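Local coordinates for protein cellulase (PDB 6UI3) that probably hydrolyses internal beta-1,4 linkages of cellulose and related plant polysaccharides, this chain being the family 5 glycoside hydrolase domain of a longer, dockerin-bearing protein, at residues Asn31-Val36 against Val63-Arg68; Leu191-Thr196 against Ala218-Ala223; Asp305-Gly310 against Leu319-Leu324. One frame throughout, in Å; residues are numbered along the deposited sequence.

Contact 1. Residues Asn31-Val36 against Val63-Arg68; sequences NTLESV and VRIPVR
Val36 CG2 covers one face of the Arg68 guanidinium, 3.3 Å above its plane and displaced toward the rim, while the carbonyl of Glu34 meets that group at its edge. There Arg68 NE and NH2 grip one oxygen side-on, each 2.9 Å from Glu34 O, NH2 almost in line with the C=O bond and NE well above the carbonyl plane. A bend at chi3 (-52°) curls the arginine back over the loop to make this grip. Arg68 N also donates to Leu33 O at 3.0 Å, so one residue holds both central carbonyls of the type I turn Thr32-Ser35. The Glu34 carboxylate, alongside Pro66 with OE1 3.6 Å from Pro66 CB, is met by Asn31 N on the syn side of OE2 and by Thr32 N from above its plane at OE1. A water bridges Leu33 N and Pro66 O, and Leu33 CD1 packs on Ile65 CG2 at 4.1 Å. The contact ties the loop after strand 25-29 to strand 62-65 and the residues that follow it in the TIM barrel. Tyr84 of helix 82-96 packs against Leu33 and Val67, and Trp304 of strand 301-305 against Glu34 and Pro66.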
loop_
_atom_site.group_PDB
_atom_site.type_symbol
_atom_site.label_atom_id
_atom_site.label_comp_id
_atom_site.label_asym_id
_atom_site.label_seq_id
_atom_site.Cartn_x
_atom_site.Cartn_y
_atom_site.Cartn_z
ATOM N N ASN A 31 1.859 -9.637 5.493
ATOM C CA ASN A 31 1.563 -11.024 5.868
ATOM C C ASN A 31 0.839 -11.095 7.214
ATOM O O ASN A 31 1.159 -11.901 8.101
ATOM C CB ASN A 31 2.824 -11.890 5.861
ATOM C CG ASN A 31 3.312 -12.211 4.464
ATOM O OD1 ASN A 31 2.944 -11.556 3.494
ATOM N ND2 ASN A 31 4.168 -13.224 4.360
ATOM N N THR A 32 -0.161 -10.239 7.360
ATOM C CA THR A 32 -0.896 -10.089 8.614
ATOM C C THR A 32 -2.396 -10.167 8.303
ATOM O O THR A 32 -2.899 -11.269 8.083
ATOM C CB THR A 32 -0.413 -8.842 9.348
ATOM O OG1 THR A 32 1.020 -8.908 9.470
ATOM C CG2 THR A 32 -0.971 -8.757 10.752
ATOM N N LEU A 33 -3.114 -9.039 8.243
ATOM C CA LEU A 33 -4.562 -9.093 8.045
ATOM C C LEU A 33 -4.989 -9.424 6.624
ATOM O O LEU A 33 -6.193 -9.598 6.390
ATOM C CB LEU A 33 -5.242 -7.819 8.547
ATOM C CG LEU A 33 -5.288 -7.709 10.077
ATOM C CD1 LEU A 33 -5.582 -6.284 10.487
ATOM C CD2 LEU A 33 -6.326 -8.673 10.652
ATOM N N GLU A 34 -4.051 -9.578 5.691
ATOM C CA GLU A 34 -4.370 -10.121 4.380
ATOM C C GLU A 34 -4.122 -11.621 4.273
ATOM O O GLU A 34 -4.340 -12.187 3.196
ATOM C CB GLU A 34 -3.630 -9.372 3.257
ATOM C CG GLU A 34 -2.219 -9.834 2.953
ATOM C CD GLU A 34 -1.133 -9.398 3.932
ATOM O OE1 GLU A 34 -1.398 -9.100 5.117
ATOM O OE2 GLU A 34 0.044 -9.404 3.484
ATOM N N SER A 35 -3.686 -12.272 5.347
ATOM C CA SER A 35 -3.349 -13.693 5.281
ATOM C C SER A 35 -4.596 -14.563 5.117
ATOM O O SER A 35 -5.696 -14.212 5.559
ATOM C CB SER A 35 -2.653 -14.131 6.579
ATOM O OG SER A 35 -1.488 -13.382 6.864
ATOM N N VAL A 36 -4.409 -15.751 4.534
ATOM C CA VAL A 36 -5.447 -16.777 4.606
ATOM C C VAL A 36 -5.551 -17.245 6.048
ATOM O O VAL A 36 -4.545 -17.611 6.662
ATOM C CB VAL A 36 -5.112 -17.955 3.680
ATOM C CG1 VAL A 36 -6.127 -19.085 3.873
ATOM C CG2 VAL A 36 -5.074 -17.516 2.224
ATOM N N VAL A 63 1.705 3.899 8.089
ATOM C CA VAL A 63 1.566 2.447 8.073
ATOM C C VAL A 63 0.410 2.054 7.162
ATOM O O VAL A 63 -0.730 2.504 7.349
ATOM C CB VAL A 63 1.349 1.859 9.481
ATOM C CG1 VAL A 63 1.064 0.352 9.389
ATOM C CG2 VAL A 63 2.554 2.120 10.380
ATOM N N ARG A 64 0.688 1.179 6.209
ATOM C CA ARG A 64 -0.340 0.558 5.378
ATOM C C ARG A 64 -0.721 -0.787 5.969
ATOM O O ARG A 64 0.158 -1.550 6.410
ATOM C CB ARG A 64 0.136 0.421 3.936
ATOM C CG ARG A 64 -0.855 -0.236 2.989
ATOM C CD ARG A 64 -0.503 0.110 1.558
ATOM N NE ARG A 64 -1.300 -0.495 0.503
ATOM C CZ ARG A 64 -1.020 -1.637 -0.127
ATOM N NH1 ARG A 64 0.001 -2.384 0.254
ATOM N NH2 ARG A 64 -1.767 -2.017 -1.146
ATOM N N ILE A 65 -2.023 -1.039 6.028
ATOM C CA ILE A 65 -2.600 -2.204 6.685
ATOM C C ILE A 65 -3.363 -3.026 5.649
ATOM O O ILE A 65 -4.560 -2.783 5.407
ATOM C CB ILE A 65 -3.524 -1.787 7.835
ATOM C CG1 ILE A 65 -2.793 -0.900 8.849
ATOM C CG2 ILE A 65 -4.105 -3.015 8.527
ATOM C CD1 ILE A 65 -3.728 -0.113 9.736
ATOM N N PRO A 66 -2.695 -3.984 5.001
ATOM C CA PRO A 66 -3.386 -4.924 4.108
ATOM C C PRO A 66 -4.504 -5.653 4.835
ATOM O O PRO A 66 -4.284 -6.209 5.908
ATOM C CB PRO A 66 -2.263 -5.899 3.719
ATOM C CG PRO A 66 -1.008 -5.065 3.780
ATOM C CD PRO A 66 -1.226 -4.171 4.975
ATOM N N VAL A 67 -5.695 -5.698 4.226
ATOM C CA VAL A 67 -6.822 -6.414 4.822
ATOM C C VAL A 67 -7.548 -7.242 3.766
ATOM O O VAL A 67 -8.046 -6.696 2.772
ATOM C CB VAL A 67 -7.839 -5.490 5.515
ATOM C CG1 VAL A 67 -8.961 -6.318 6.159
ATOM C CG2 VAL A 67 -7.170 -4.595 6.542
ATOM N N ARG A 68 -7.622 -8.557 3.992
ATOM C CA ARG A 68 -8.507 -9.460 3.258
ATOM C C ARG A 68 -9.828 -9.508 4.015
ATOM O O ARG A 68 -9.827 -9.729 5.224
ATOM C CB ARG A 68 -7.885 -10.858 3.202
ATOM C CG ARG A 68 -8.724 -11.889 2.460
ATOM C CD ARG A 68 -8.162 -13.302 2.585
ATOM N NE ARG A 68 -6.746 -13.421 2.242
ATOM C CZ ARG A 68 -6.233 -14.160 1.261
ATOM N NH1 ARG A 68 -6.999 -14.847 0.435
ATOM N NH2 ARG A 68 -4.923 -14.200 1.120
HETATM O O HOH W 1 -2.185 -6.374 7.707
#

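Contact 2. Residues Leu191-Thr196 against Ala218-Ala223; sequences LIMVPT and AVSIHA
Met193 sends its CG away from its own carbonyl carbon, and a turn at chi3 (59°) brings the terminal methyl over Ser220, where Met193 CE lies 4.0 Å from Ser220 OG. Leu191 takes the other course, with CG opposite its backbone N (chi1 -176°), and reaches Ala218 with one branch, Leu191 CD1 standing 4.2 Å from Ala218 CB. The backbones pair in parallel, Met193 beside Ala218, Val194 beside Val219 and Pro195 beside Ser220. Three backbone bonds join them: Ala218 N to Ile192 O, Val194 N to Ala218 O at 2.9 Å, and Ser220 N to Val194 O. CA-H...O contacts supplement the ladder, the shortest from Met193 CA to Ala218 O at 3.2 Å. Met193, Ala218, Pro195 and Ser220 share one face of the sheet, and Val194 and Val219 the other. At the far end Thr196 and Ile221 cross at a slant, Thr196 OG1 lying 3.8 Å from Ile221 CD1 while bonding to Ser200 O.

The short strand axes lie 51° apart, and the ladder does not continue, because Thr196 N lies 3.7 Å from Ser220 O. Both atoms are buried without a partner, a probable local cost in this beta-alpha-beta unit of the barrel. The three bonds satisfy the amides and carbonyls they use, and neighbouring strands take others, all between largely apolar side chains.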
loop_
_atom_site.group_PDB
_atom_site.type_symbol
_atom_site.label_atom_id
_atom_site.label_comp_id
_atom_site.label_asym_id
_atom_site.label_seq_id
_atom_site.Cartn_x
_atom_site.Cartn_y
_atom_site.Cartn_z
ATOM N N LEU A 191 -8.215 11.492 1.532
ATOM C CA LEU A 191 -7.425 11.000 0.402
ATOM C C LEU A 191 -7.804 9.552 0.081
ATOM O O LEU A 191 -7.907 8.700 0.976
ATOM C CB LEU A 191 -5.932 11.089 0.701
ATOM C CG LEU A 191 -5.032 10.675 -0.459
ATOM C CD1 LEU A 191 -5.071 11.677 -1.594
ATOM C CD2 LEU A 191 -3.582 10.471 -0.023
ATOM N N ILE A 192 -8.009 9.274 -1.207
ATOM C CA ILE A 192 -8.229 7.921 -1.706
ATOM C C ILE A 192 -7.126 7.584 -2.707
ATOM O O ILE A 192 -6.827 8.380 -3.608
ATOM C CB ILE A 192 -9.618 7.764 -2.356
ATOM C CG1 ILE A 192 -10.724 8.125 -1.358
ATOM C CG2 ILE A 192 -9.803 6.333 -2.874
ATOM C CD1 ILE A 192 -12.095 8.323 -1.987
ATOM N N MET A 193 -6.528 6.415 -2.538
ATOM C CA MET A 193 -5.498 5.886 -3.425
ATOM C C MET A 193 -6.139 4.940 -4.437
ATOM O O MET A 193 -6.957 4.087 -4.063
ATOM C CB MET A 193 -4.455 5.103 -2.625
ATOM C CG MET A 193 -3.672 5.958 -1.641
ATOM S SD MET A 193 -2.703 5.022 -0.436
ATOM C CE MET A 193 -1.625 4.082 -1.508
ATOM N N VAL A 194 -5.748 5.084 -5.714
ATOM C CA VAL A 194 -6.269 4.276 -6.791
ATOM C C VAL A 194 -5.097 3.652 -7.549
ATOM O O VAL A 194 -4.194 4.373 -7.992
ATOM C CB VAL A 194 -7.174 5.073 -7.758
ATOM C CG1 VAL A 194 -8.518 5.369 -7.077
ATOM C CG2 VAL A 194 -6.520 6.368 -8.229
ATOM N N PRO A 195 -5.033 2.327 -7.687
ATOM C CA PRO A 195 -3.904 1.690 -8.368
ATOM C C PRO A 195 -4.087 1.602 -9.877
ATOM O O PRO A 195 -5.206 1.589 -10.394
ATOM C CB PRO A 195 -3.930 0.272 -7.774
ATOM C CG PRO A 195 -5.371 0.002 -7.587
ATOM C CD PRO A 195 -5.944 1.325 -7.095
ATOM N N THR A 196 -2.949 1.510 -10.566
ATOM C CA THR A 196 -2.903 0.962 -11.916
ATOM C C THR A 196 -3.120 -0.561 -11.841
ATOM O O THR A 196 -3.168 -1.167 -10.761
ATOM C CB THR A 196 -1.523 1.235 -12.510
ATOM O OG1 THR A 196 -0.560 0.633 -11.633
ATOM C CG2 THR A 196 -1.239 2.722 -12.679
ATOM N N ALA A 218 -4.753 9.886 -5.097
ATOM C CA ALA A 218 -3.357 9.626 -5.403
ATOM C C ALA A 218 -3.250 8.289 -6.120
ATOM O O ALA A 218 -4.046 7.380 -5.864
ATOM C CB ALA A 218 -2.513 9.553 -4.125
ATOM N N VAL A 219 -2.274 8.158 -7.017
ATOM C CA VAL A 219 -2.055 6.888 -7.707
ATOM C C VAL A 219 -1.203 5.982 -6.832
ATOM O O VAL A 219 -0.185 6.413 -6.272
ATOM C CB VAL A 219 -1.426 7.112 -9.091
ATOM C CG1 VAL A 219 -1.092 5.780 -9.760
ATOM C CG2 VAL A 219 -2.364 7.929 -9.971
ATOM N N SER A 220 -1.636 4.731 -6.696
ATOM C CA SER A 220 -0.942 3.702 -5.930
ATOM C C SER A 220 -0.069 2.864 -6.857
ATOM O O SER A 220 -0.570 2.259 -7.807
ATOM C CB SER A 220 -1.980 2.797 -5.275
ATOM O OG SER A 220 -1.338 1.683 -4.678
ATOM N N ILE A 221 1.230 2.832 -6.564
ATOM C CA ILE A 221 2.220 2.066 -7.317
ATOM C C ILE A 221 2.982 1.151 -6.364
ATOM O O ILE A 221 3.397 1.574 -5.278
ATOM C CB ILE A 221 3.218 3.017 -8.024
ATOM C CG1 ILE A 221 2.522 3.875 -9.094
ATOM C CG2 ILE A 221 4.410 2.247 -8.599
ATOM C CD1 ILE A 221 1.972 3.128 -10.268
ATOM N N HIS A 222 3.192 -0.096 -6.782
ATOM C CA HIS A 222 4.058 -1.046 -6.079
ATOM C C HIS A 222 5.215 -1.333 -7.021
ATOM O O HIS A 222 4.986 -1.801 -8.139
ATOM C CB HIS A 222 3.316 -2.336 -5.732
ATOM C CG HIS A 222 2.099 -2.116 -4.888
ATOM N ND1 HIS A 222 1.224 -3.133 -4.581
ATOM C CD2 HIS A 222 1.619 -1.004 -4.283
ATOM C CE1 HIS A 222 0.247 -2.655 -3.831
ATOM N NE2 HIS A 222 0.457 -1.365 -3.642
ATOM N N ALA A 223 6.442 -1.042 -6.599
ATOM C CA ALA A 223 7.588 -1.072 -7.522
ATOM C C ALA A 223 8.808 -1.703 -6.846
ATOM O O ALA A 223 9.695 -1.022 -6.313
ATOM C CB ALA A 223 7.882 0.325 -8.081
#

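Contact 3. Residues Asp305-Gly310 against Leu319-Leu324; sequences DNNNFG and LNRKNL
Asp305 and Asn307 each use a side-chain oxygen to take a backbone N-H from the facing segment. Leu319 N donates to Asp305 OD2 at 2.9 Å in a nearly straight bond (173°), meeting the syn lone pair of the carboxylate; the same oxygen also receives the indole NE1 of Trp27. Arg321 N donates to Asn307 OD1, again at 2.9 Å, but approaches from above the plane of the amide carbonyl. Asp305 OD1 turns inward to Asn307 N, closing an Asx turn that fixes the asparagine relative to the aspartate. A water bridges the two segments: it donates to Leu319 O, accepts from Arg321 NE at 2.8 Å, and gives a weak bond to Asp305 OD1.

The Arg321 chain, extended from CG to NE, runs across Asn307, and the amide and guanidinium planes lie only 17° apart. Asn307 CB sits 3.6 Å above one guanidinium face, toward the rim, while Asp305 O is at the edge, held by a weak bond from Arg321 NH2. The same guanidinium also bonds to Thr32 OG1 and Gly30 O, so it links this connection to the loop after strand 25-29. Farther out, Phe309 turns its ring edge to the carbonyl oxygen of Leu319, Phe309 CE1 lying 3.5 Å from Leu319 O and equally close to Asn320 CA. Asn320 OD1 accepts from Lys322 N in a further Asx turn.

Both segments belong to the long connection from strand 301-305, the last of the barrel, to helix 329-339. Asp305 still pairs through its backbone with Gly30, next to the first strand, and Leu319 and Leu324 pack against Thr54 of helix 49-58.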
loop_
_atom_site.group_PDB
_atom_site.type_symbol
_atom_site.label_atom_id
_atom_site.label_comp_id
_atom_site.label_asym_id
_atom_site.label_seq_id
_atom_site.Cartn_x
_atom_site.Cartn_y
_atom_site.Cartn_z
ATOM N N ASP A 305 7.066 -5.013 4.873
ATOM C CA ASP A 305 7.675 -5.733 5.994
ATOM C C ASP A 305 6.817 -6.938 6.361
ATOM O O ASP A 305 5.784 -6.806 7.012
ATOM C CB ASP A 305 7.887 -4.817 7.188
ATOM C CG ASP A 305 8.776 -5.443 8.239
ATOM O OD1 ASP A 305 8.829 -6.699 8.296
ATOM O OD2 ASP A 305 9.388 -4.671 9.005
ATOM N N ASN A 306 7.256 -8.126 5.933
ATOM C CA ASN A 306 6.528 -9.354 6.225
ATOM C C ASN A 306 7.021 -10.093 7.474
ATOM O O ASN A 306 6.538 -11.200 7.754
ATOM C CB ASN A 306 6.558 -10.295 5.019
ATOM C CG ASN A 306 7.949 -10.728 4.631
ATOM O OD1 ASN A 306 8.936 -10.442 5.312
ATOM N ND2 ASN A 306 8.024 -11.452 3.531
ATOM N N ASN A 307 7.928 -9.501 8.247
ATOM C CA ASN A 307 8.451 -10.114 9.471
ATOM C C ASN A 307 9.183 -11.425 9.202
ATOM O O ASN A 307 9.328 -12.249 10.114
ATOM C CB ASN A 307 7.323 -10.336 10.501
ATOM C CG ASN A 307 7.821 -10.650 11.909
ATOM O OD1 ASN A 307 8.781 -10.074 12.419
ATOM N ND2 ASN A 307 7.134 -11.583 12.553
ATOM N N ASN A 308 9.700 -11.641 7.990
ATOM C CA ASN A 308 10.456 -12.849 7.667
ATOM C C ASN A 308 11.950 -12.573 7.797
ATOM O O ASN A 308 12.513 -11.791 7.021
ATOM C CB ASN A 308 10.134 -13.340 6.258
ATOM C CG ASN A 308 10.864 -14.622 5.907
ATOM O OD1 ASN A 308 11.418 -15.298 6.769
ATOM N ND2 ASN A 308 10.881 -14.950 4.638
ATOM N N PHE A 309 12.574 -13.203 8.796
ATOM C CA PHE A 309 14.011 -13.140 9.047
ATOM C C PHE A 309 14.657 -14.508 8.896
ATOM O O PHE A 309 15.813 -14.693 9.307
ATOM C CB PHE A 309 14.275 -12.570 10.450
ATOM C CG PHE A 309 13.742 -11.185 10.613
ATOM C CD1 PHE A 309 12.449 -10.984 11.045
ATOM C CD2 PHE A 309 14.507 -10.082 10.266
ATOM C CE1 PHE A 309 11.934 -9.714 11.150
ATOM C CE2 PHE A 309 13.997 -8.806 10.373
ATOM C CZ PHE A 309 12.702 -8.626 10.813
ATOM N N GLY A 310 13.947 -15.464 8.308
ATOM C CA GLY A 310 14.439 -16.812 8.154
ATOM C C GLY A 310 15.254 -16.980 6.893
ATOM O O GLY A 310 15.638 -16.017 6.226
ATOM N N LEU A 319 11.356 -4.880 11.057
ATOM C CA LEU A 319 11.012 -4.942 12.472
ATOM C C LEU A 319 10.803 -6.401 12.862
ATOM O O LEU A 319 9.907 -7.070 12.339
ATOM C CB LEU A 319 9.731 -4.151 12.732
ATOM C CG LEU A 319 9.174 -4.289 14.140
ATOM C CD1 LEU A 319 10.128 -3.626 15.150
ATOM C CD2 LEU A 319 7.784 -3.702 14.234
ATOM N N ASN A 320 11.643 -6.911 13.757
ATOM C CA ASN A 320 11.423 -8.246 14.300
ATOM C C ASN A 320 10.289 -8.125 15.314
ATOM O O ASN A 320 10.473 -7.552 16.393
ATOM C CB ASN A 320 12.704 -8.783 14.930
ATOM C CG ASN A 320 12.510 -10.149 15.534
ATOM O OD1 ASN A 320 11.437 -10.459 16.055
ATOM N ND2 ASN A 320 13.540 -10.985 15.460
ATOM N N ARG A 321 9.115 -8.658 14.982
ATOM C CA ARG A 321 7.945 -8.450 15.824
ATOM C C ARG A 321 7.959 -9.281 17.097
ATOM O O ARG A 321 7.157 -9.010 17.990
ATOM C CB ARG A 321 6.658 -8.728 15.042
ATOM C CG ARG A 321 6.461 -7.796 13.852
ATOM C CD ARG A 321 5.131 -8.035 13.149
ATOM N NE ARG A 321 5.180 -7.635 11.755
ATOM C CZ ARG A 321 4.241 -7.944 10.868
ATOM N NH1 ARG A 321 3.154 -8.592 11.252
ATOM N NH2 ARG A 321 4.397 -7.614 9.596
ATOM N N LYS A 322 8.825 -10.288 17.195
ATOM C CA LYS A 322 8.895 -11.089 18.411
ATOM C C LYS A 322 9.487 -10.293 19.565
ATOM O O LYS A 322 9.056 -10.450 20.708
ATOM C CB LYS A 322 9.704 -12.363 18.166
ATOM C CG LYS A 322 9.670 -13.332 19.355
ATOM C CD LYS A 322 10.339 -14.666 19.040
ATOM C CE LYS A 322 9.352 -15.682 18.475
ATOM N NZ LYS A 322 10.053 -16.884 17.930
ATOM N N ASN A 323 10.472 -9.436 19.299
ATOM C CA ASN A 323 11.141 -8.707 20.375
ATOM C C ASN A 323 11.286 -7.220 20.089
ATOM O O ASN A 323 11.931 -6.507 20.878
ATOM C CB ASN A 323 12.483 -9.351 20.736
ATOM C CG ASN A 323 13.460 -9.317 19.611
ATOM O OD1 ASN A 323 13.208 -8.716 18.581
ATOM N ND2 ASN A 323 14.615 -9.938 19.812
ATOM N N LEU A 324 10.673 -6.731 19.013
ATOM C CA LEU A 324 10.577 -5.301 18.708
ATOM C C LEU A 324 11.942 -4.669 18.459
ATOM O O LEU A 324 12.241 -3.578 18.939
ATOM C CB LEU A 324 9.818 -4.520 19.780
ATOM C CG LEU A 324 8.467 -5.053 20.213
ATOM C CD1 LEU A 324 7.822 -4.144 21.244
ATOM C CD2 LEU A 324 7.625 -5.142 19.019
HETATM O O HOH W 2 7.687 -6.939 10.791
#

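Along the chain the three contacts follow in series, each closing before the next opens, and all belong to one eight-stranded parallel TIM barrel. Contact 1 involves the second strand and the loop after the first, contact 2 pairs the fifth and sixth strands, and contact 3 lies in the loop after the eighth. The centres of contacts 1 and 2 are about 17 Å apart, yet Arg64 NH2 packs 3.4 Å from His222 NE2. Contacts 1 and 3, about 15 Å apart between centres, meet at the hydrogen-bonded Thr32 OG1 and Arg321 NH1. Contacts 2 and 3 are about 26 Å apart between centres and about 11 Å between nearest atoms. In this fold the C-terminal strand ends carry the active site.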